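Local coordinates for protein GNAT family acetyltransferase (PDB 6C30) that probably transfers the acetyl group of acetyl-coenzyme A to an amino group, as an N-acetyltransferase of the GNAT family named RimJ, at residues Asp15-Leu20 and Leu135-Asp140; Pro89-Ile92 and Glu97-Gly100; His141-Val146 and Val193-Glu198; Leu148-Ala153 and Arg172-Leu177. One frame throughout, in Å; residues are numbered along the deposited sequence.

Contact 1 (Asp15-Leu20 and Leu135-Asp140)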
loop_
_atom_site.group_PDB
_atom_site.type_symbol
_atom_site.label_atom_id
_atom_site.label_comp_id
_atom_site.label_asym_id
_atom_site.label_seq_id
_atom_site.Cartn_x
_atom_site.Cartn_y
_atom_site.Cartn_z
ATOM N N ASP A 15 -0.511 11.296 3.578
ATOM C CA ASP A 15 -1.085 10.219 4.373
ATOM C C ASP A 15 -1.566 9.145 3.421
ATOM O O ASP A 15 -1.645 9.375 2.204
ATOM C CB ASP A 15 -2.241 10.733 5.245
ATOM C CG ASP A 15 -2.461 9.896 6.496
ATOM O OD1 ASP A 15 -1.812 8.840 6.646
ATOM O OD2 ASP A 15 -3.308 10.296 7.330
ATOM N N THR A 16 -1.881 7.979 3.973
ATOM C CA THR A 16 -2.606 6.957 3.240
ATOM C C THR A 16 -4.010 6.847 3.824
ATOM O O THR A 16 -4.275 7.324 4.929
ATOM C CB THR A 16 -1.904 5.601 3.307
ATOM O OG1 THR A 16 -1.912 5.120 4.658
ATOM C CG2 THR A 16 -0.456 5.715 2.848
ATOM N N VAL A 17 -4.916 6.244 3.066
ATOM C CA VAL A 17 -6.273 6.003 3.546
ATOM C C VAL A 17 -6.609 4.548 3.252
ATOM O O VAL A 17 -6.242 4.020 2.201
ATOM C CB VAL A 17 -7.312 6.938 2.889
ATOM C CG1 VAL A 17 -8.642 6.843 3.629
ATOM C CG2 VAL A 17 -6.811 8.386 2.880
ATOM N N GLY A 18 -7.287 3.890 4.187
ATOM C CA GLY A 18 -7.521 2.460 4.060
ATOM C C GLY A 18 -6.354 1.696 4.659
ATOM O O GLY A 18 -5.627 2.233 5.489
ATOM N N PRO A 19 -6.146 0.443 4.232
ATOM C CA PRO A 19 -6.888 -0.252 3.178
ATOM C C PRO A 19 -8.268 -0.758 3.596
ATOM O O PRO A 19 -8.562 -0.933 4.785
ATOM C CB PRO A 19 -5.972 -1.430 2.839
ATOM C CG PRO A 19 -5.272 -1.723 4.119
ATOM C CD PRO A 19 -5.040 -0.381 4.757
ATOM N N LEU A 20 -9.103 -0.980 2.589
ATOM C CA LEU A 20 -10.402 -1.608 2.769
ATOM C C LEU A 20 -10.410 -2.893 1.984
ATOM O O LEU A 20 -9.711 -3.006 0.970
ATOM C CB LEU A 20 -11.531 -0.710 2.267
ATOM C CG LEU A 20 -11.581 0.738 2.743
ATOM C CD1 LEU A 20 -12.792 1.399 2.129
ATOM C CD2 LEU A 20 -11.640 0.790 4.262
ATOM N N LEU A 135 -14.151 7.485 -3.158
ATOM C CA LEU A 135 -14.846 8.669 -2.676
ATOM C C LEU A 135 -15.158 8.582 -1.182
ATOM O O LEU A 135 -15.008 9.562 -0.447
ATOM C CB LEU A 135 -16.136 8.881 -3.467
ATOM C CG LEU A 135 -15.931 9.344 -4.907
ATOM C CD1 LEU A 135 -17.220 9.175 -5.672
ATOM C CD2 LEU A 135 -15.495 10.800 -4.956
ATOM N N ALA A 136 -15.609 7.414 -0.736
ATOM C CA ALA A 136 -15.942 7.237 0.679
ATOM C C ALA A 136 -14.716 7.413 1.570
ATOM O O ALA A 136 -14.774 8.058 2.615
ATOM C CB ALA A 136 -16.574 5.869 0.901
ATOM N N MET A 137 -13.592 6.844 1.143
ATOM C CA MET A 137 -12.331 7.038 1.847
ATOM C C MET A 137 -11.916 8.505 1.833
ATOM O O MET A 137 -11.464 9.043 2.837
ATOM C CB MET A 137 -11.228 6.182 1.221
ATOM C CG MET A 137 -11.308 4.710 1.609
ATOM S SD MET A 137 -9.866 3.761 1.082
ATOM C CE MET A 137 -10.175 3.602 -0.669
ATOM N N GLY A 138 -12.068 9.153 0.679
ATOM C CA GLY A 138 -11.727 10.557 0.570
ATOM C C GLY A 138 -12.519 11.397 1.547
ATOM O O GLY A 138 -11.965 12.255 2.247
ATOM N N LEU A 139 -13.828 11.152 1.588
ATOM C CA LEU A 139 -14.705 11.881 2.501
ATOM C C LEU A 139 -14.305 11.661 3.948
ATOM O O LEU A 139 -14.243 12.610 4.722
ATOM C CB LEU A 139 -16.166 11.472 2.292
ATOM C CG LEU A 139 -16.793 11.943 0.983
ATOM C CD1 LEU A 139 -18.183 11.344 0.834
ATOM C CD2 LEU A 139 -16.841 13.474 0.922
ATOM N N ASP A 140 -14.049 10.410 4.323
ATOM C CA ASP A 140 -13.690 10.137 5.708
ATOM C C ASP A 140 -12.417 10.885 6.082
ATOM O O ASP A 140 -12.330 11.513 7.136
ATOM C CB ASP A 140 -13.519 8.637 5.936
ATOM C CG ASP A 140 -13.300 8.302 7.395
ATOM O OD1 ASP A 140 -14.293 8.321 8.156
ATOM O OD2 ASP A 140 -12.144 8.024 7.777
#
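Just ahead of Val17, which packs on Met137 of the helix, a local bond ties the chain: Thr16 N donates to Asp15 OD1 over 2.8 Å, bent to 133° at the hydrogen and meeting the oxygen from above the carboxylate plane. Between segments 15-20 and 135-140 themselves the contact is apolar, and Met137 is its hub. Val17 offers the CG1 branch, which lies 3.6 Å from Met137 CB; the two side chains slide past each other in opposite directions, so the valine flanks the root of the methionine. Leu20 and Met137 instead reach toward each other tip to tip, with Leu20 CD1 3.7 Å from Met137 CG and Leu20 CG 3.9 Å from Met137 SD. In the methionine, chi1 of -77° and an extended chi2 carry SD to 4.0 Å from Gly18 CA; the bend at chi3 then sets the terminal CE. Gly18 itself has a positive phi, and the peptide bond that follows, to Pro19, is cis. Val17 and Leu20 both point at the helix, while Pro19 points away from it and packs on Trp216 of its own chain and on Thr16 of the second subunit. Leu29 of the adjoining strand also touches Met137, and Asp140 is salt-bridged to Arg213 of helix 204-217. The axes of 17-20 and 135-140 come within 8.5 Å, their N-to-C directions 141° apart: an added N-terminal strand, hairpinned to strand 25-31, packed against the helix that crosses the central sheet of the GNAT fold.

Contact 2 (Pro89-Ile92 and Glu97-Gly100)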
loop_
_atom_site.group_PDB
_atom_site.type_symbol
_atom_site.label_atom_id
_atom_site.label_comp_id
_atom_site.label_asym_id
_atom_site.label_seq_id
_atom_site.Cartn_x
_atom_site.Cartn_y
_atom_site.Cartn_z
ATOM N N PRO A 89 -3.550 15.092 -3.569
ATOM C CA PRO A 89 -3.587 14.260 -4.776
ATOM C C PRO A 89 -3.261 12.792 -4.491
ATOM O O PRO A 89 -2.097 12.427 -4.323
ATOM C CB PRO A 89 -2.526 14.906 -5.671
ATOM C CG PRO A 89 -1.512 15.461 -4.686
ATOM C CD PRO A 89 -2.320 15.903 -3.479
ATOM N N PHE A 90 -4.293 11.957 -4.433
ATOM C CA PHE A 90 -4.110 10.533 -4.188
ATOM C C PHE A 90 -4.213 9.685 -5.444
ATOM O O PHE A 90 -4.854 10.052 -6.440
ATOM C CB PHE A 90 -5.155 10.005 -3.196
ATOM C CG PHE A 90 -5.077 10.598 -1.820
ATOM C CD1 PHE A 90 -4.150 10.118 -0.902
ATOM C CD2 PHE A 90 -5.973 11.587 -1.418
ATOM C CE1 PHE A 90 -4.098 10.640 0.387
ATOM C CE2 PHE A 90 -5.922 12.120 -0.131
ATOM C CZ PHE A 90 -4.979 11.645 0.768
ATOM N N VAL A 91 -3.595 8.515 -5.351
ATOM C CA VAL A 91 -3.768 7.421 -6.297
ATOM C C VAL A 91 -4.705 6.406 -5.661
ATOM O O VAL A 91 -4.619 6.135 -4.452
ATOM C CB VAL A 91 -2.417 6.767 -6.645
ATOM C CG1 VAL A 91 -2.600 5.416 -7.340
ATOM C CG2 VAL A 91 -1.588 7.728 -7.500
ATOM N N ILE A 92 -5.615 5.870 -6.474
ATOM C CA ILE A 92 -6.447 4.744 -6.054
ATOM C C ILE A 92 -5.709 3.461 -6.386
ATOM O O ILE A 92 -5.345 3.227 -7.544
ATOM C CB ILE A 92 -7.820 4.741 -6.759
ATOM C CG1 ILE A 92 -8.533 6.084 -6.599
ATOM C CG2 ILE A 92 -8.676 3.567 -6.239
ATOM C CD1 ILE A 92 -9.741 6.237 -7.518
ATOM N N GLU A 97 -2.034 -1.894 -6.989
ATOM C CA GLU A 97 -1.783 -1.359 -8.324
ATOM C C GLU A 97 -2.521 -0.057 -8.565
ATOM O O GLU A 97 -3.685 0.075 -8.220
ATOM C CB GLU A 97 -2.201 -2.373 -9.395
ATOM C CG GLU A 97 -1.393 -3.658 -9.369
ATOM C CD GLU A 97 -1.745 -4.599 -10.509
ATOM O OE1 GLU A 97 -2.852 -4.470 -11.083
ATOM O OE2 GLU A 97 -0.895 -5.454 -10.844
ATOM N N PHE A 98 -1.825 0.901 -9.172
ATOM C CA PHE A 98 -2.442 2.137 -9.660
ATOM C C PHE A 98 -3.622 1.804 -10.568
ATOM O O PHE A 98 -3.420 1.167 -11.607
ATOM C CB PHE A 98 -1.384 2.940 -10.425
ATOM C CG PHE A 98 -1.840 4.300 -10.954
ATOM C CD1 PHE A 98 -1.240 5.457 -10.491
ATOM C CD2 PHE A 98 -2.795 4.414 -11.959
ATOM C CE1 PHE A 98 -1.618 6.713 -10.979
ATOM C CE2 PHE A 98 -3.166 5.666 -12.454
ATOM C CZ PHE A 98 -2.579 6.812 -11.953
ATOM N N VAL A 99 -4.828 2.236 -10.204
ATOM C CA VAL A 99 -5.981 2.038 -11.089
ATOM C C VAL A 99 -6.782 3.321 -11.283
ATOM O O VAL A 99 -7.851 3.298 -11.892
ATOM C CB VAL A 99 -6.943 0.920 -10.582
ATOM C CG1 VAL A 99 -6.248 -0.458 -10.591
ATOM C CG2 VAL A 99 -7.521 1.264 -9.218
ATOM N N GLY A 100 -6.267 4.443 -10.785
ATOM C CA GLY A 100 -6.926 5.720 -10.998
ATOM C C GLY A 100 -6.449 6.727 -9.981
ATOM O O GLY A 100 -5.460 6.487 -9.275
#
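A classic beta bulge sets two residues, Val99 and Gly100, against Ile92 in the hairpin of strands 88-94 and 97-105. Two backbone bonds frame it. Val99 N gives its hydrogen to Ile92 O over 2.9 Å, nearly straight at the hydrogen (168°) and in line with the C=O (169°). Ile92 N reaches Gly100 O, also at 2.9 Å, but stands well above the carbonyl plane. The same oxygen takes a CA-H...O contact from Val91 CA at 3.6 Å. Gly100 has phi/psi that only glycine adopts easily. On one face Val91 and Phe98 cross at about a right angle, Val91 CG1 lying 3.4 Å from Phe98 CD1 while Val91 CG2 lies 3.6 Å from Phe98 CE1, so both methyls meet the CD1-CE1 part of the ring. Gly100 O sits above the rim of that ring, and Ala39, Trp40 and Ile43 of helix 37-46 also pack on Phe98. On the other face Ile92 CG2 meets Val99 CG2 at 3.9 Å, and Ile92 goes on to Ile130 and Ala134 of helix 130-143. Polar grip is thus confined to the main chain: two backbone bonds, one straight and one off the carbonyl plane, join the strands at the bulge, and apolar side chains pack on both faces.

Contact 3 (His141-Val146 and Val193-Glu198)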
loop_
_atom_site.group_PDB
_atom_site.type_symbol
_atom_site.label_atom_id
_atom_site.label_comp_id
_atom_site.label_asym_id
_atom_site.label_seq_id
_atom_site.Cartn_x
_atom_site.Cartn_y
_atom_site.Cartn_z
ATOM N N HIS A 141 -11.433 10.839 5.192
ATOM C CA HIS A 141 -10.178 11.530 5.425
ATOM C C HIS A 141 -10.366 13.047 5.521
ATOM O O HIS A 141 -9.803 13.701 6.396
ATOM C CB HIS A 141 -9.187 11.187 4.314
ATOM C CG HIS A 141 -7.790 11.618 4.609
ATOM N ND1 HIS A 141 -7.039 11.049 5.612
ATOM C CD2 HIS A 141 -7.009 12.570 4.043
ATOM C CE1 HIS A 141 -5.851 11.625 5.649
ATOM N NE2 HIS A 141 -5.804 12.548 4.704
ATOM N N CYS A 142 -11.161 13.603 4.614
ATOM C CA CYS A 142 -11.393 15.046 4.600
ATOM C C CYS A 142 -12.102 15.541 5.853
ATOM O O CYS A 142 -11.787 16.615 6.359
ATOM C CB CYS A 142 -12.203 15.439 3.368
ATOM S SG CYS A 142 -11.220 15.467 1.849
ATOM N N PHE A 143 -13.062 14.760 6.337
ATOM C CA PHE A 143 -13.880 15.193 7.469
ATOM C C PHE A 143 -13.216 14.868 8.808
ATOM O O PHE A 143 -13.720 15.258 9.865
ATOM C CB PHE A 143 -15.275 14.558 7.391
ATOM C CG PHE A 143 -16.134 15.101 6.274
ATOM C CD1 PHE A 143 -15.999 16.408 5.840
ATOM C CD2 PHE A 143 -17.077 14.293 5.660
ATOM C CE1 PHE A 143 -16.799 16.896 4.805
ATOM C CE2 PHE A 143 -17.875 14.775 4.628
ATOM C CZ PHE A 143 -17.739 16.079 4.210
ATOM N N THR A 144 -12.080 14.174 8.767
ATOM C CA THR A 144 -11.311 13.910 9.982
ATOM C C THR A 144 -9.954 14.614 9.914
ATOM O O THR A 144 -9.807 15.738 10.407
ATOM C CB THR A 144 -11.126 12.392 10.234
ATOM O OG1 THR A 144 -10.523 11.762 9.092
ATOM C CG2 THR A 144 -12.469 11.734 10.506
ATOM N N ALA A 145 -8.982 13.975 9.266
ATOM C CA ALA A 145 -7.608 14.474 9.212
ATOM C C ALA A 145 -7.446 15.870 8.600
ATOM O O ALA A 145 -6.620 16.657 9.069
ATOM C CB ALA A 145 -6.738 13.480 8.450
ATOM N N VAL A 146 -8.217 16.188 7.563
ATOM C CA VAL A 146 -8.048 17.482 6.887
ATOM C C VAL A 146 -8.895 18.565 7.580
ATOM O O VAL A 146 -8.772 19.754 7.284
ATOM C CB VAL A 146 -8.392 17.377 5.371
ATOM C CG1 VAL A 146 -7.920 18.618 4.600
ATOM C CG2 VAL A 146 -7.731 16.133 4.778
ATOM N N VAL A 193 -22.691 19.016 -6.727
ATOM C CA VAL A 193 -23.203 18.153 -5.666
ATOM C C VAL A 193 -22.316 18.320 -4.429
ATOM O O VAL A 193 -21.167 18.747 -4.545
ATOM C CB VAL A 193 -23.275 16.664 -6.102
ATOM C CG1 VAL A 193 -24.103 16.507 -7.374
ATOM C CG2 VAL A 193 -21.878 16.072 -6.290
ATOM N N ALA A 194 -22.836 18.004 -3.241
ATOM C CA ALA A 194 -22.100 18.282 -2.019
ATOM C C ALA A 194 -22.557 17.421 -0.855
ATOM O O ALA A 194 -23.662 16.867 -0.854
ATOM C CB ALA A 194 -22.233 19.754 -1.635
ATOM N N ILE A 195 -21.693 17.322 0.140
ATOM C CA ILE A 195 -22.042 16.681 1.398
ATOM C C ILE A 195 -21.277 17.404 2.507
ATOM O O ILE A 195 -20.163 17.883 2.281
ATOM C CB ILE A 195 -21.726 15.157 1.352
ATOM C CG1 ILE A 195 -22.273 14.448 2.596
ATOM C CG2 ILE A 195 -20.219 14.885 1.167
ATOM C CD1 ILE A 195 -22.105 12.930 2.564
ATOM N N THR A 196 -21.881 17.534 3.689
ATOM C CA THR A 196 -21.179 18.195 4.787
ATOM C C THR A 196 -20.932 17.198 5.917
ATOM O O THR A 196 -21.525 16.118 5.942
ATOM C CB THR A 196 -21.939 19.448 5.314
ATOM O OG1 THR A 196 -23.171 19.056 5.937
ATOM C CG2 THR A 196 -22.225 20.435 4.187
ATOM N N ALA A 197 -20.036 17.563 6.832
ATOM C CA ALA A 197 -19.555 16.638 7.851
ATOM C C ALA A 197 -20.680 16.111 8.738
ATOM O O ALA A 197 -20.645 14.954 9.155
ATOM C CB ALA A 197 -18.486 17.302 8.690
ATOM N N GLU A 198 -21.681 16.949 8.998
ATOM C CA GLU A 198 -22.849 16.530 9.788
ATOM C C GLU A 198 -23.532 15.294 9.202
ATOM O O GLU A 198 -24.147 14.515 9.931
ATOM C CB GLU A 198 -23.874 17.669 9.891
ATOM C CG GLU A 198 -23.373 18.932 10.589
ATOM C CD GLU A 198 -22.784 19.945 9.622
ATOM O OE1 GLU A 198 -22.507 19.568 8.466
ATOM O OE2 GLU A 198 -22.599 21.114 10.017
#
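Phe143 lays its ring flat over the backbone of Ala197. Ala197 CA stands 3.8 Å from the ring centroid and only 1° off the ring normal, a CH-pi contact centred on the ring. The alanine methyl extends the cover toward the near half of the ring, with Ala197 CB 3.9 Å from Phe143 CD1. Ala197 N lies over the same face near the far end, 3.8 Å from Phe143 CZ. Phe143 CG is anti to the carbonyl carbon (chi1 -70°), which swings the ring off the helix and out to the strand end. Here the helix that crosses the GNAT sheet, 130-143, lies beside the point where strand 186-196 gives way to a 3-10 turn, and the phenylalanine bridges the two elements; Ile151 of strand 150-155 and Leu200 beyond the turn pack on it as well. Ile195 meets the ring differently. Its carbonyl oxygen approaches the edge near the ring plane, 3.6 Å from Phe143 CZ, and its CG2 branch adds an apolar contact with the same CZ at 4.1 Å. Thr196, between these two, points its side chain away from Phe143 and uses it within the turn: Thr196 OG1 donates to Glu198 OE1 over 2.7 Å. Thr196 N is hydrogen-bonded to Glu199 OE2.

Contact 4 (Leu148-Ala153 and Arg172-Leu177)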
loop_
_atom_site.group_PDB
_atom_site.type_symbol
_atom_site.label_atom_id
_atom_site.label_comp_id
_atom_site.label_asym_id
_atom_site.label_seq_id
_atom_site.Cartn_x
_atom_site.Cartn_y
_atom_site.Cartn_z
ATOM N N LEU A 148 -12.002 19.301 7.457
ATOM C CA LEU A 148 -12.938 20.016 6.609
ATOM C C LEU A 148 -14.390 19.792 7.031
ATOM O O LEU A 148 -14.724 18.812 7.715
ATOM C CB LEU A 148 -12.749 19.604 5.142
ATOM C CG LEU A 148 -11.377 19.954 4.562
ATOM C CD1 LEU A 148 -11.272 19.479 3.115
ATOM C CD2 LEU A 148 -11.102 21.455 4.651
ATOM N N HIS A 149 -15.239 20.727 6.616
ATOM C CA HIS A 149 -16.665 20.707 6.921
ATOM C C HIS A 149 -17.540 20.299 5.729
ATOM O O HIS A 149 -18.651 19.814 5.903
ATOM C CB HIS A 149 -17.100 22.087 7.432
ATOM C CG HIS A 149 -18.574 22.205 7.665
ATOM N ND1 HIS A 149 -19.412 22.884 6.809
ATOM C CD2 HIS A 149 -19.362 21.704 8.646
ATOM C CE1 HIS A 149 -20.653 22.808 7.258
ATOM N NE2 HIS A 149 -20.650 22.094 8.372
ATOM N N ARG A 150 -17.019 20.474 4.519
ATOM C CA ARG A 150 -17.817 20.285 3.315
ATOM C C ARG A 150 -16.940 19.795 2.170
ATOM O O ARG A 150 -15.806 20.246 2.019
ATOM C CB ARG A 150 -18.510 21.601 2.950
ATOM C CG ARG A 150 -19.349 21.595 1.685
ATOM C CD ARG A 150 -20.122 22.921 1.531
ATOM N NE ARG A 150 -20.887 22.941 0.287
ATOM C CZ ARG A 150 -20.357 23.185 -0.906
ATOM N NH1 ARG A 150 -19.060 23.455 -1.009
ATOM N NH2 ARG A 150 -21.122 23.167 -1.988
ATOM N N ILE A 151 -17.470 18.866 1.383
ATOM C CA ILE A 151 -16.842 18.450 0.137
ATOM C C ILE A 151 -17.868 18.532 -0.987
ATOM O O ILE A 151 -19.017 18.089 -0.835
ATOM C CB ILE A 151 -16.273 17.024 0.241
ATOM C CG1 ILE A 151 -15.115 16.981 1.250
ATOM C CG2 ILE A 151 -15.818 16.508 -1.122
ATOM C CD1 ILE A 151 -13.911 17.823 0.860
ATOM N N GLU A 152 -17.470 19.121 -2.112
ATOM C CA GLU A 152 -18.339 19.212 -3.273
ATOM C C GLU A 152 -17.706 18.535 -4.478
ATOM O O GLU A 152 -16.513 18.221 -4.464
ATOM C CB GLU A 152 -18.641 20.674 -3.611
ATOM C CG GLU A 152 -17.405 21.441 -4.068
ATOM C CD GLU A 152 -17.672 22.903 -4.372
ATOM O OE1 GLU A 152 -16.875 23.497 -5.123
ATOM O OE2 GLU A 152 -18.664 23.476 -3.861
ATOM N N ALA A 153 -18.513 18.307 -5.505
ATOM C CA ALA A 153 -18.023 17.766 -6.774
ATOM C C ALA A 153 -18.856 18.326 -7.905
ATOM O O ALA A 153 -20.000 18.762 -7.700
ATOM C CB ALA A 153 -18.073 16.241 -6.790
ATOM N N ARG A 172 -25.460 15.261 -2.373
ATOM C CA ARG A 172 -26.719 15.930 -2.709
ATOM C C ARG A 172 -26.551 16.877 -3.885
ATOM O O ARG A 172 -25.593 17.637 -3.910
ATOM C CB ARG A 172 -27.233 16.760 -1.533
ATOM C CG ARG A 172 -27.501 16.013 -0.249
ATOM C CD ARG A 172 -27.765 17.014 0.889
ATOM N NE ARG A 172 -26.526 17.567 1.429
ATOM C CZ ARG A 172 -25.999 18.744 1.088
ATOM N NH1 ARG A 172 -26.610 19.527 0.208
ATOM N NH2 ARG A 172 -24.857 19.133 1.643
ATOM N N GLU A 173 -27.489 16.897 -4.822
ATOM C CA GLU A 173 -27.482 17.955 -5.843
ATOM C C GLU A 173 -27.794 19.312 -5.207
ATOM O O GLU A 173 -28.802 19.451 -4.496
ATOM C CB GLU A 173 -28.499 17.663 -6.947
ATOM C CG GLU A 173 -28.121 16.487 -7.834
ATOM C CD GLU A 173 -29.096 16.284 -8.975
ATOM O OE1 GLU A 173 -30.002 17.128 -9.150
ATOM O OE2 GLU A 173 -28.964 15.273 -9.692
ATOM N N GLU A 174 -26.946 20.307 -5.468
ATOM C CA GLU A 174 -27.152 21.651 -4.932
ATOM C C GLU A 174 -27.445 22.678 -6.010
ATOM O O GLU A 174 -28.063 23.694 -5.732
ATOM C CB GLU A 174 -25.932 22.101 -4.115
ATOM C CG GLU A 174 -25.828 21.359 -2.795
ATOM C CD GLU A 174 -24.903 22.016 -1.800
ATOM O OE1 GLU A 174 -23.895 22.615 -2.212
ATOM O OE2 GLU A 174 -25.192 21.926 -0.591
ATOM N N GLY A 175 -27.007 22.437 -7.237
ATOM C CA GLY A 175 -27.255 23.416 -8.275
ATOM C C GLY A 175 -26.761 23.006 -9.635
ATOM O O GLY A 175 -26.177 21.936 -9.794
ATOM N N LEU A 176 -27.012 23.858 -10.621
ATOM C CA LEU A 176 -26.558 23.643 -11.986
ATOM C C LEU A 176 -25.710 24.833 -12.392
ATOM O O LEU A 176 -26.191 25.974 -12.450
ATOM C CB LEU A 176 -27.740 23.456 -12.946
ATOM C CG LEU A 176 -27.347 23.225 -14.409
ATOM C CD1 LEU A 176 -26.634 21.886 -14.576
ATOM C CD2 LEU A 176 -28.566 23.309 -15.318
ATOM N N LEU A 177 -24.433 24.566 -12.638
ATOM C CA LEU A 177 -23.476 25.600 -12.995
ATOM C C LEU A 177 -23.440 25.734 -14.510
ATOM O O LEU A 177 -22.961 24.842 -15.209
ATOM C CB LEU A 177 -22.093 25.253 -12.427
ATOM C CG LEU A 177 -22.081 24.792 -10.975
ATOM C CD1 LEU A 177 -20.656 24.462 -10.561
ATOM C CD2 LEU A 177 -22.705 25.850 -10.047
HETATM O O HOH W 1 -23.307 21.801 1.246
#
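Arg150 and Glu174 extend to meet each other from their separate strands, joined by a single short salt bridge, Arg150 NH2 to Glu174 OE1 at 2.8 Å. The bond is nearly straight (166°). It lies in the guanidinium plane, at the edge of the group, and reaches the carboxylate on the syn side, somewhat out of the carboxylate plane, the two planes being 23° apart. This is the tight part, and Glu152 reinforces it: its OE2 accepts from Arg150 NH1 at 2.9 Å and from Arg150 NH2 at 3.1 Å, so two nitrogens converge on one oxygen and NH2 is shared between two acids. A second salt bridge, Arg172 NH1 to Glu174 OE2 at 2.9 Å, belongs to the same tight network. An extended chain from CG to NE, with CG anti to the backbone N (chi1 178°), carries the Arg150 guanidinium to that spot. Ser114 OG is a further partner of NH1. Looser is the outer side: Glu174 is exposed, the segments bury little of each other beyond this pair, and water 1 links three residues, accepting from Arg150 NE at 2.8 Å and from Arg172 NH2 at 3.1 Å while donating to Glu174 OE2 at 2.6 Å. The alternation of acids with arginines probably offsets the like charges brought together. Strands 150-155 and 172-180 are not sheet neighbours; both pair with strand 186-196, which runs between them, and the bridge spans it above the small side chain of Ala194, while Ile151 turns to helix 130-143.

The four contacts follow one sheet from its N-terminal edge to its far end. Contacts 1 and 3 share helix 130-143, their centres 12 Å apart, and Leu139 CD2 touches Ile195 CG2 at 3.7 Å. Contact 2 joins them through Phe90, whose CE1 lies 3.3 Å from Asp15 O and whose ring also meets His141. Contacts 3 and 4 are linked by polar groups, with Glu198 OE2 2.7 Å from His149 NE2. Contacts 2 and 4 do not touch, their nearest atoms being about 10 Å apart. In GNAT relatives acetyl-coenzyme A binds where two parallel strands splay apart, here probably 114-121 and 150-155; this apo structure has none bound.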